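Local structure of cytochrome C (Marichromatium purpuratum 984, 5LO9) at residues Q142-S145 / Y146-Q150; Q152-T156 / G157-G161; E486-A490 / R491-S495. The protein carries heme c groups and is a thiosulfate dehydrogenase (TsdBA fusion), probably passing electrons between thiosulfate or tetrathionate and a partner through its hemes. One frame throughout, in Å; residues are numbered along the deposited sequence.

Overall arrangement
All three contacts are local, each made within one continuous stretch. They follow one another in series along the chain, and none nests or crosses. Contact 1 (142-150) opens helix 144-156 and sets it beside two hemes. Contact 2 (152-161) lies at the other end of that helix, where the chain turns into the loop toward helix 166-171. Their centres are about 13 Å apart, and Gln150 OE1 probably takes a hydrogen bond from Arg159 NH1 at 2.8 Å. Together they tie the helix to both hemes. Contact 3 (486-495) closes helix 485-492 on the opposite side of the chain's centre, with its centre about 56 Å from that of contact 1.

Contact 1 of 3, residues Q142-S145 / Y146-Q150; sequences QPYS and YLLAQ. With HEC (heme c), chain C.
The chain of Gln142 bends at chi2 (-69°), and in Tyr146 CG lies opposite the backbone N (chi1 177°), which sets amide and ring side by side, pointing the same way. Their planes are 41° apart. Gln142 OE1 comes obliquely to the ring, 3.5 Å from Tyr146 CD2. The same OE1 accepts a hydrogen bond from the backbone N of Arg39, which helps to hold the turn of the amide. One face of the Tyr146 ring is lined by Gln150 CG. Nearer the backbone, Gln142 CB packs on Leu147 CG at 3.6 Å.

This is the first turn of helix 144-156, in the second cytochrome c region, with Pro143 as N-cap. Leu147 N bonds to Pro143 O at 3.0 Å, and Tyr146 N adds a weak bond to the same oxygen. Leu148 N and Ala149 N bond to Tyr144 O and Ser145 O. Tyr144 and Leu148 run alongside each other, Tyr144 OH 3.7 Å from Leu148 CD2, and both touch helix 176-187. Ser145 OG bonds to the backbone O of Glu33, and Tyr144 N to its carboxylate OE2.

The polar ends reach two hemes. Gln150 NE2 donates to propionate oxygen O2D of one heme c at 3.0 Å, and weakly to Tyr146 O. Tyr146 OH is hydrogen-bonded to a propionate of a second heme c and to Arg60.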
loop_
_atom_site.group_PDB
_atom_site.type_symbol
_atom_site.label_atom_id
_atom_site.label_comp_id
_atom_site.label_asym_id
_atom_site.label_seq_id
_atom_site.Cartn_x
_atom_site.Cartn_y
_atom_site.Cartn_z
ATOM N N GLN A 142 1.093 14.662 42.367
ATOM C CA GLN A 142 0.144 15.346 43.226
ATOM C C GLN A 142 -0.669 14.305 43.990
ATOM O O GLN A 142 -1.082 13.300 43.408
ATOM C CB GLN A 142 -0.791 16.230 42.397
ATOM C CG GLN A 142 -0.179 17.521 41.947
ATOM C CD GLN A 142 0.084 18.515 43.096
ATOM O OE1 GLN A 142 -0.159 18.231 44.275
ATOM N NE2 GLN A 142 0.558 19.695 42.736
ATOM N N PRO A 143 -0.936 14.515 45.271
ATOM C CA PRO A 143 -1.732 13.539 46.029
ATOM C C PRO A 143 -3.066 13.240 45.358
ATOM O O PRO A 143 -3.655 14.086 44.676
ATOM C CB PRO A 143 -1.938 14.221 47.387
ATOM C CG PRO A 143 -0.764 15.051 47.566
ATOM C CD PRO A 143 -0.433 15.588 46.138
ATOM N N TYR A 144 -3.510 11.992 45.525
ATOM C CA TYR A 144 -4.794 11.568 44.990
ATOM C C TYR A 144 -5.907 12.470 45.475
ATOM O O TYR A 144 -6.704 12.977 44.676
ATOM C CB TYR A 144 -5.076 10.130 45.407
ATOM C CG TYR A 144 -6.498 9.616 45.138
ATOM C CD1 TYR A 144 -6.851 9.020 43.899
ATOM C CD2 TYR A 144 -7.469 9.665 46.141
ATOM C CE1 TYR A 144 -8.136 8.520 43.676
ATOM C CE2 TYR A 144 -8.736 9.172 45.928
ATOM C CZ TYR A 144 -9.075 8.605 44.702
ATOM O OH TYR A 144 -10.361 8.139 44.542
ATOM N N SER A 145 -5.961 12.706 46.788
ATOM C CA SER A 145 -7.042 13.509 47.347
ATOM C C SER A 145 -7.074 14.900 46.730
ATOM O O SER A 145 -8.159 15.463 46.531
ATOM C CB SER A 145 -6.904 13.591 48.855
ATOM O OG SER A 145 -5.592 14.004 49.226
ATOM N N TYR A 146 -5.894 15.476 46.435
ATOM C CA TYR A 146 -5.826 16.837 45.902
ATOM C C TYR A 146 -6.305 16.894 44.457
ATOM O O TYR A 146 -7.114 17.759 44.085
ATOM C CB TYR A 146 -4.410 17.367 45.992
ATOM C CG TYR A 146 -4.298 18.732 45.376
ATOM C CD1 TYR A 146 -4.927 19.821 45.944
ATOM C CD2 TYR A 146 -3.583 18.930 44.218
ATOM C CE1 TYR A 146 -4.838 21.096 45.367
ATOM C CE2 TYR A 146 -3.488 20.196 43.624
ATOM C CZ TYR A 146 -4.131 21.264 44.205
ATOM O OH TYR A 146 -4.042 22.500 43.631
ATOM N N LEU A 147 -5.789 15.985 43.623
ATOM C CA LEU A 147 -6.229 15.902 42.231
ATOM C C LEU A 147 -7.737 15.678 42.138
ATOM O O LEU A 147 -8.424 16.332 41.337
ATOM C CB LEU A 147 -5.469 14.788 41.511
ATOM C CG LEU A 147 -3.990 15.059 41.263
ATOM C CD1 LEU A 147 -3.306 13.794 40.936
ATOM C CD2 LEU A 147 -3.853 16.017 40.128
ATOM N N LEU A 148 -8.274 14.764 42.949
ATOM C CA LEU A 148 -9.699 14.479 42.854
ATOM C C LEU A 148 -10.525 15.683 43.312
ATOM O O LEU A 148 -11.586 15.978 42.743
ATOM C CB LEU A 148 -10.049 13.246 43.683
ATOM C CG LEU A 148 -11.540 12.831 43.685
ATOM C CD1 LEU A 148 -12.098 12.631 42.256
ATOM C CD2 LEU A 148 -11.765 11.594 44.511
ATOM N N ALA A 149 -10.056 16.399 44.335
ATOM C CA ALA A 149 -10.782 17.585 44.774
ATOM C C ALA A 149 -10.856 18.628 43.656
ATOM O O ALA A 149 -11.925 19.191 43.391
ATOM C CB ALA A 149 -10.114 18.171 46.019
ATOM N N GLN A 150 -9.733 18.892 42.975
ATOM C CA GLN A 150 -9.766 19.887 41.909
ATOM C C GLN A 150 -10.756 19.488 40.814
ATOM O O GLN A 150 -11.521 20.323 40.307
ATOM C CB GLN A 150 -8.366 20.066 41.317
ATOM C CG GLN A 150 -7.285 20.443 42.306
ATOM C CD GLN A 150 -7.727 21.425 43.372
ATOM O OE1 GLN A 150 -8.068 22.564 43.082
ATOM N NE2 GLN A 150 -7.692 21.000 44.608
HETATM FE FE HEC C . -1.322 25.394 51.218
HETATM C CHA HEC C . -3.073 24.332 48.392
HETATM C CHB HEC C . 0.777 27.375 49.179
HETATM C CHC HEC C . 0.199 26.740 54.083
HETATM C CHD HEC C . -3.236 23.238 53.246
HETATM N NA HEC C . -1.159 25.789 49.166
HETATM C C1A HEC C . -1.948 25.264 48.204
HETATM C C2A HEC C . -1.603 25.743 46.834
HETATM C C3A HEC C . -0.478 26.641 47.088
HETATM C C4A HEC C . -0.280 26.588 48.553
HETATM C CMA HEC C . 0.268 27.406 46.054
HETATM C CAA HEC C . -2.220 25.410 45.489
HETATM C CBA HEC C . -1.404 24.265 44.921
HETATM C CGA HEC C . -1.623 23.947 43.455
HETATM O O1A HEC C . -1.144 22.869 43.028
HETATM O O2A HEC C . -2.246 24.729 42.706
HETATM N NB HEC C . 0.203 26.774 51.559
HETATM C C1B HEC C . 0.908 27.428 50.630
HETATM C C2B HEC C . 1.910 28.332 51.207
HETATM C C3B HEC C . 1.747 28.157 52.652
HETATM C C4B HEC C . 0.656 27.177 52.760
HETATM C CMB HEC C . 2.871 29.184 50.458
HETATM C CAB HEC C . 2.490 28.854 53.748
HETATM C CBB HEC C . 2.285 30.352 53.580
HETATM N NC HEC C . -1.487 25.043 53.268
HETATM C C1C HEC C . -0.821 25.684 54.236
HETATM C C2C HEC C . -1.166 25.188 55.582
HETATM C C3C HEC C . -2.159 24.148 55.338
HETATM C C4C HEC C . -2.271 24.143 53.868
HETATM C CMC HEC C . -0.597 25.658 56.872
HETATM C CAC HEC C . -2.901 23.271 56.303
HETATM C CBC HEC C . -3.564 24.075 57.371
HETATM N ND HEC C . -2.873 24.045 50.886
HETATM C C1D HEC C . -3.490 23.304 51.810
HETATM C C2D HEC C . -4.542 22.444 51.251
HETATM C C3D HEC C . -4.512 22.744 49.828
HETATM C C4D HEC C . -3.443 23.770 49.707
HETATM C CMD HEC C . -5.440 21.497 51.974
HETATM C CAD HEC C . -5.447 22.178 48.801
HETATM C CBD HEC C . -6.439 23.315 48.555
HETATM C CGD HEC C . -7.497 22.936 47.562
HETATM O O1D HEC C . -8.026 23.828 46.838
HETATM O O2D HEC C . -7.808 21.733 47.543
#

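Contact 2 of 3, residues Q152-T156 / G157-G161; sequences QAWGT and GRRHG. With HEC (heme c), chain D; PGO (S-1,2-propanediol), chain P.
This is a local contact round the C-terminal end of helix 144-156, led by a CH-pi pair, Trp154 and Arg159, where the chain enters the loop before helix 166-171. Arg159 CD lies over one face of the indole, 3.6 Å from the centroid of the six-membered ring. The chain of Arg159 is extended and runs alongside the ring. Its guanidinium comes over the rim, its plane 25° from the indole's, with Trp154 CH2 beneath its centre.

Gly157 has positive phi (90°), and a CB there would clash with Thr156 O. Gly157 N bonds weakly to Ala153 O and Trp154 O, and Arg158 N bonds weakly to Ala153 O, a pattern that resembles a Schellman motif. Farther out, Arg158 NH1 donates to Thr156 OG1 at 3.2 Å.

Arg159 NH1, shared with Gln150, bonds to heme c O2A at 3.2 Å, and Arg159 NH2 to O1D of the same heme at 2.9 Å. Trp154 CZ3 meets heme C2A edge-on, 3.6 Å away. A leucine in place of the indole has no flat face, and the Arg159 chain would probably be less firmly held, with a gap opened beside it. The arginine is likely to offset the negative charge of both propionates.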
loop_
_atom_site.group_PDB
_atom_site.type_symbol
_atom_site.label_atom_id
_atom_site.label_comp_id
_atom_site.label_asym_id
_atom_site.label_seq_id
_atom_site.Cartn_x
_atom_site.Cartn_y
_atom_site.Cartn_z
ATOM N N GLN A 152 -13.372 17.544 41.060
ATOM C CA GLN A 152 -14.712 17.741 41.599
ATOM C C GLN A 152 -15.065 19.225 41.641
ATOM O O GLN A 152 -16.205 19.610 41.353
ATOM C CB GLN A 152 -14.789 17.117 42.975
ATOM C CG GLN A 152 -14.919 15.620 42.921
ATOM C CD GLN A 152 -14.714 14.959 44.271
ATOM O OE1 GLN A 152 -13.986 15.456 45.154
ATOM N NE2 GLN A 152 -15.323 13.811 44.426
ATOM N N ALA A 153 -14.085 20.077 41.961
ATOM C CA ALA A 153 -14.350 21.507 42.034
ATOM C C ALA A 153 -14.717 22.075 40.673
ATOM O O ALA A 153 -15.731 22.753 40.531
ATOM C CB ALA A 153 -13.133 22.234 42.599
ATOM N N TRP A 154 -13.915 21.796 39.655
ATOM C CA TRP A 154 -14.200 22.376 38.353
ATOM C C TRP A 154 -15.513 21.846 37.807
ATOM O O TRP A 154 -16.249 22.573 37.122
ATOM C CB TRP A 154 -13.066 22.082 37.377
ATOM C CG TRP A 154 -12.016 23.127 37.263
ATOM C CD1 TRP A 154 -12.190 24.420 36.890
ATOM C CD2 TRP A 154 -10.624 22.962 37.488
ATOM N NE1 TRP A 154 -10.986 25.084 36.869
ATOM C CE2 TRP A 154 -10.007 24.206 37.242
ATOM C CE3 TRP A 154 -9.835 21.887 37.866
ATOM C CZ2 TRP A 154 -8.640 24.397 37.360
ATOM C CZ3 TRP A 154 -8.470 22.082 37.993
ATOM C CH2 TRP A 154 -7.890 23.327 37.741
ATOM N N GLY A 155 -15.823 20.578 38.093
ATOM C CA GLY A 155 -17.029 19.973 37.550
ATOM C C GLY A 155 -18.297 20.526 38.145
ATOM O O GLY A 155 -19.381 20.304 37.594
ATOM N N THR A 156 -18.182 21.233 39.265
ATOM C CA THR A 156 -19.318 21.858 39.911
ATOM C C THR A 156 -19.224 23.381 39.984
ATOM O O THR A 156 -20.194 24.017 40.408
ATOM C CB THR A 156 -19.491 21.284 41.328
ATOM O OG1 THR A 156 -18.327 21.543 42.137
ATOM C CG2 THR A 156 -19.725 19.837 41.270
ATOM N N GLY A 157 -18.130 23.992 39.524
ATOM C CA GLY A 157 -17.996 25.444 39.494
ATOM C C GLY A 157 -17.405 26.072 40.731
ATOM O O GLY A 157 -17.302 27.300 40.796
ATOM N N ARG A 158 -16.963 25.272 41.684
ATOM C CA ARG A 158 -16.271 25.748 42.872
ATOM C C ARG A 158 -14.794 26.056 42.603
ATOM O O ARG A 158 -14.049 26.349 43.542
ATOM C CB ARG A 158 -16.431 24.675 43.962
ATOM C CG ARG A 158 -17.901 24.386 44.365
ATOM C CD ARG A 158 -18.042 23.100 45.160
ATOM N NE ARG A 158 -19.351 23.073 45.844
ATOM C CZ ARG A 158 -20.424 22.318 45.530
ATOM N NH1 ARG A 158 -20.439 21.442 44.512
ATOM N NH2 ARG A 158 -21.516 22.429 46.273
ATOM N N ARG A 159 -14.345 25.931 41.354
ATOM C CA ARG A 159 -13.049 26.426 40.899
ATOM C C ARG A 159 -13.203 26.955 39.486
ATOM O O ARG A 159 -13.850 26.308 38.642
ATOM C CB ARG A 159 -11.948 25.357 40.882
ATOM C CG ARG A 159 -10.604 25.933 40.397
ATOM C CD ARG A 159 -9.426 25.073 40.708
ATOM N NE ARG A 159 -8.194 25.598 40.125
ATOM C CZ ARG A 159 -6.994 25.024 40.272
ATOM N NH1 ARG A 159 -6.853 23.913 40.986
ATOM N NH2 ARG A 159 -5.919 25.549 39.688
ATOM N N HIS A 160 -12.619 28.128 39.230
ATOM C CA HIS A 160 -12.726 28.718 37.907
ATOM C C HIS A 160 -11.567 29.691 37.723
ATOM O O HIS A 160 -10.611 29.705 38.508
ATOM C CB HIS A 160 -14.110 29.350 37.732
ATOM C CG HIS A 160 -14.449 30.328 38.805
ATOM N ND1 HIS A 160 -14.335 31.694 38.618
ATOM C CD2 HIS A 160 -14.858 30.144 40.085
ATOM C CE1 HIS A 160 -14.667 32.307 39.737
ATOM N NE2 HIS A 160 -14.984 31.391 40.642
ATOM N N GLY A 161 -11.627 30.470 36.646
ATOM C CA GLY A 161 -10.687 31.547 36.395
ATOM C C GLY A 161 -9.517 31.216 35.489
ATOM O O GLY A 161 -8.825 32.141 35.039
HETATM FE FE HEC D . -5.692 20.166 33.204
HETATM C CHA HEC D . -4.811 22.345 35.777
HETATM C CHB HEC D . -6.332 17.657 35.565
HETATM C CHC HEC D . -6.438 17.925 30.636
HETATM C CHD HEC D . -5.335 22.740 30.884
HETATM N NA HEC D . -5.576 20.039 35.285
HETATM C C1A HEC D . -5.205 21.001 36.119
HETATM C C2A HEC D . -5.248 20.610 37.540
HETATM C C3A HEC D . -5.718 19.223 37.485
HETATM C C4A HEC D . -5.888 18.971 36.028
HETATM C CMA HEC D . -5.950 18.311 38.657
HETATM C CAA HEC D . -4.906 21.403 38.776
HETATM C CBA HEC D . -3.441 21.188 39.121
HETATM C CGA HEC D . -3.075 21.905 40.400
HETATM O O1A HEC D . -1.867 21.999 40.707
HETATM O O2A HEC D . -3.998 22.374 41.106
HETATM N NB HEC D . -6.273 18.163 33.119
HETATM C C1B HEC D . -6.469 17.336 34.148
HETATM C C2B HEC D . -6.877 15.971 33.727
HETATM C C3B HEC D . -6.922 16.067 32.264
HETATM C C4B HEC D . -6.533 17.464 32.011
HETATM C CMB HEC D . -7.183 14.798 34.617
HETATM C CAB HEC D . -7.249 15.020 31.238
HETATM C CBB HEC D . -8.608 14.442 31.512
HETATM N NC HEC D . -5.847 20.299 31.135
HETATM C C1C HEC D . -6.126 19.310 30.295
HETATM C C2C HEC D . -6.139 19.729 28.879
HETATM C C3C HEC D . -5.832 21.164 28.933
HETATM C C4C HEC D . -5.676 21.395 30.394
HETATM C CMC HEC D . -6.434 18.843 27.707
HETATM C CAC HEC D . -5.634 22.184 27.835
HETATM C CBC HEC D . -6.574 22.172 26.663
HETATM N ND HEC D . -5.168 22.172 33.307
HETATM C C1D HEC D . -5.106 23.027 32.299
HETATM C C2D HEC D . -4.713 24.386 32.716
HETATM C C3D HEC D . -4.545 24.295 34.148
HETATM C C4D HEC D . -4.854 22.861 34.407
HETATM C CMD HEC D . -4.550 25.585 31.870
HETATM C CAD HEC D . -4.149 25.404 35.092
HETATM C CBD HEC D . -5.381 26.067 35.724
HETATM C CGD HEC D . -5.023 27.351 36.445
HETATM O O1D HEC D . -5.581 27.525 37.546
HETATM O O2D HEC D . -4.198 28.163 35.943
HETATM C C1 PGO P . -19.903 15.879 35.240
HETATM C C2 PGO P . -20.980 16.967 35.105
HETATM C C3 PGO P . -21.815 16.772 33.816
HETATM O O1 PGO P . -18.882 16.266 36.181
HETATM O O2 PGO P . -20.351 18.270 35.195
#

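Contact 3 of 3, residues E486-A490 / R491-S495; sequences ERTAA and RFHAS
Arg491 is the first residue of 491-495 to touch the preceding turn. Its N bonds to Arg487 O at 3.2 Å. Its CG lies opposite the carbonyl carbon (chi1 -51°), beside the backbone N, and the chain runs on so that CD sits over the centre of the Arg487 guanidinium, 3.8 Å from Arg487 CZ. The two guanidinium planes are 43° apart. The like charges stay separate, with Arg487 NH2 4.8 Å from Arg491 NE. Phe492 CZ lies over the centre of one face of the Arg491 guanidinium.

Phe492 N bonds to Thr488 O at 3.1 Å. That oxygen also lies at the edge of the phenyl ring. Phe492 CD2 meets the methyl Thr488 CG2 at 4.1 Å.

His493 is the first residue to leave helical angles. Its N still bonds to Ala489 O at 2.9 Å. The imidazole is turned edge-on to Thr488 O, 3.6 Å from His493 CD2. Its ND1 is bonded to Asp498 and its NE2 to Asp478, which fixes the rotation of the ring.

Ala494, the centre of an inverse gamma turn, puts CB 3.7 Å from Ala490 O. Ser495 N bonds weakly back to His493 O.

Helix 485-492 follows helix 460-470 and packs here against loops. Thr488 OG1 holds Asp482 N, His493 stacks on Tyr500, and His437, just before helix 439-449, meets the same imidazole at a steep angle.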
loop_
_atom_site.group_PDB
_atom_site.type_symbol
_atom_site.label_atom_id
_atom_site.label_comp_id
_atom_site.label_asym_id
_atom_site.label_seq_id
_atom_site.Cartn_x
_atom_site.Cartn_y
_atom_site.Cartn_z
ATOM N N GLU A 486 12.417 34.975 -6.360
ATOM C CA GLU A 486 11.462 35.165 -7.464
ATOM C C GLU A 486 11.329 33.890 -8.299
ATOM O O GLU A 486 10.220 33.445 -8.634
ATOM C CB GLU A 486 11.874 36.337 -8.371
ATOM C CG GLU A 486 10.998 37.598 -8.240
ATOM C CD GLU A 486 11.315 38.737 -9.252
ATOM O OE1 GLU A 486 12.339 38.679 -9.953
ATOM O OE2 GLU A 486 10.530 39.712 -9.339
ATOM N N ARG A 487 12.449 33.286 -8.665
ATOM C CA ARG A 487 12.340 32.137 -9.542
ATOM C C ARG A 487 11.610 30.993 -8.828
ATOM O O ARG A 487 10.614 30.466 -9.337
ATOM C CB ARG A 487 13.733 31.747 -10.030
ATOM C CG ARG A 487 13.740 30.714 -11.123
ATOM C CD ARG A 487 12.822 31.100 -12.288
ATOM N NE ARG A 487 12.981 30.158 -13.393
ATOM C CZ ARG A 487 12.018 29.799 -14.236
ATOM N NH1 ARG A 487 10.789 30.310 -14.118
ATOM N NH2 ARG A 487 12.293 28.913 -15.193
ATOM N N THR A 488 12.056 30.647 -7.611
ATOM C CA THR A 488 11.398 29.602 -6.833
ATOM C C THR A 488 9.928 29.940 -6.614
ATOM O O THR A 488 9.064 29.046 -6.571
ATOM C CB THR A 488 12.114 29.416 -5.482
ATOM O OG1 THR A 488 13.447 28.925 -5.677
ATOM C CG2 THR A 488 11.393 28.421 -4.593
ATOM N N ALA A 489 9.628 31.235 -6.452
ATOM C CA ALA A 489 8.250 31.637 -6.239
ATOM C C ALA A 489 7.404 31.372 -7.467
ATOM O O ALA A 489 6.283 30.858 -7.358
ATOM C CB ALA A 489 8.186 33.105 -5.858
ATOM N N ALA A 490 7.921 31.719 -8.643
ATOM C CA ALA A 490 7.126 31.614 -9.862
ATOM C C ALA A 490 6.842 30.172 -10.240
ATOM O O ALA A 490 5.809 29.888 -10.851
ATOM C CB ALA A 490 7.840 32.325 -10.974
ATOM N N ARG A 491 7.750 29.266 -9.912
ATOM C CA ARG A 491 7.615 27.860 -10.259
ATOM C C ARG A 491 6.797 27.060 -9.263
ATOM O O ARG A 491 6.186 26.062 -9.643
ATOM C CB ARG A 491 8.995 27.209 -10.342
ATOM C CG ARG A 491 9.973 27.972 -11.214
ATOM C CD ARG A 491 11.133 27.128 -11.710
ATOM N NE ARG A 491 10.761 25.741 -11.944
ATOM C CZ ARG A 491 11.610 24.724 -11.868
ATOM N NH1 ARG A 491 12.897 24.928 -11.567
ATOM N NH2 ARG A 491 11.163 23.499 -12.103
ATOM N N PHE A 492 6.854 27.393 -7.985
ATOM C CA PHE A 492 6.257 26.526 -6.989
ATOM C C PHE A 492 5.255 27.194 -6.058
ATOM O O PHE A 492 4.652 26.499 -5.230
ATOM C CB PHE A 492 7.354 25.907 -6.133
ATOM C CG PHE A 492 8.387 25.163 -6.909
ATOM C CD1 PHE A 492 8.119 23.939 -7.454
ATOM C CD2 PHE A 492 9.652 25.671 -7.047
ATOM C CE1 PHE A 492 9.072 23.259 -8.130
ATOM C CE2 PHE A 492 10.607 24.968 -7.729
ATOM C CZ PHE A 492 10.303 23.773 -8.275
ATOM N N HIS A 493 5.049 28.508 -6.165
ATOM C CA HIS A 493 4.231 29.212 -5.193
ATOM C C HIS A 493 3.298 30.200 -5.856
ATOM O O HIS A 493 2.921 31.218 -5.253
ATOM C CB HIS A 493 5.109 29.926 -4.193
ATOM C CG HIS A 493 5.963 29.012 -3.371
ATOM N ND1 HIS A 493 5.508 28.386 -2.224
ATOM C CD2 HIS A 493 7.254 28.638 -3.523
ATOM C CE1 HIS A 493 6.498 27.680 -1.699
ATOM N NE2 HIS A 493 7.565 27.812 -2.471
ATOM N N ALA A 494 2.944 29.938 -7.107
ATOM C CA ALA A 494 2.158 30.899 -7.873
ATOM C C ALA A 494 0.669 30.673 -7.597
ATOM O O ALA A 494 -0.081 30.113 -8.400
ATOM C CB ALA A 494 2.517 30.808 -9.353
ATOM N N SER A 495 0.249 31.114 -6.415
ATOM C CA SER A 495 -1.141 31.047 -5.981
ATOM C C SER A 495 -1.466 32.269 -5.127
ATOM O O SER A 495 -0.584 32.798 -4.432
ATOM C CB SER A 495 -1.421 29.777 -5.169
ATOM O OG SER A 495 -2.625 29.920 -4.409
#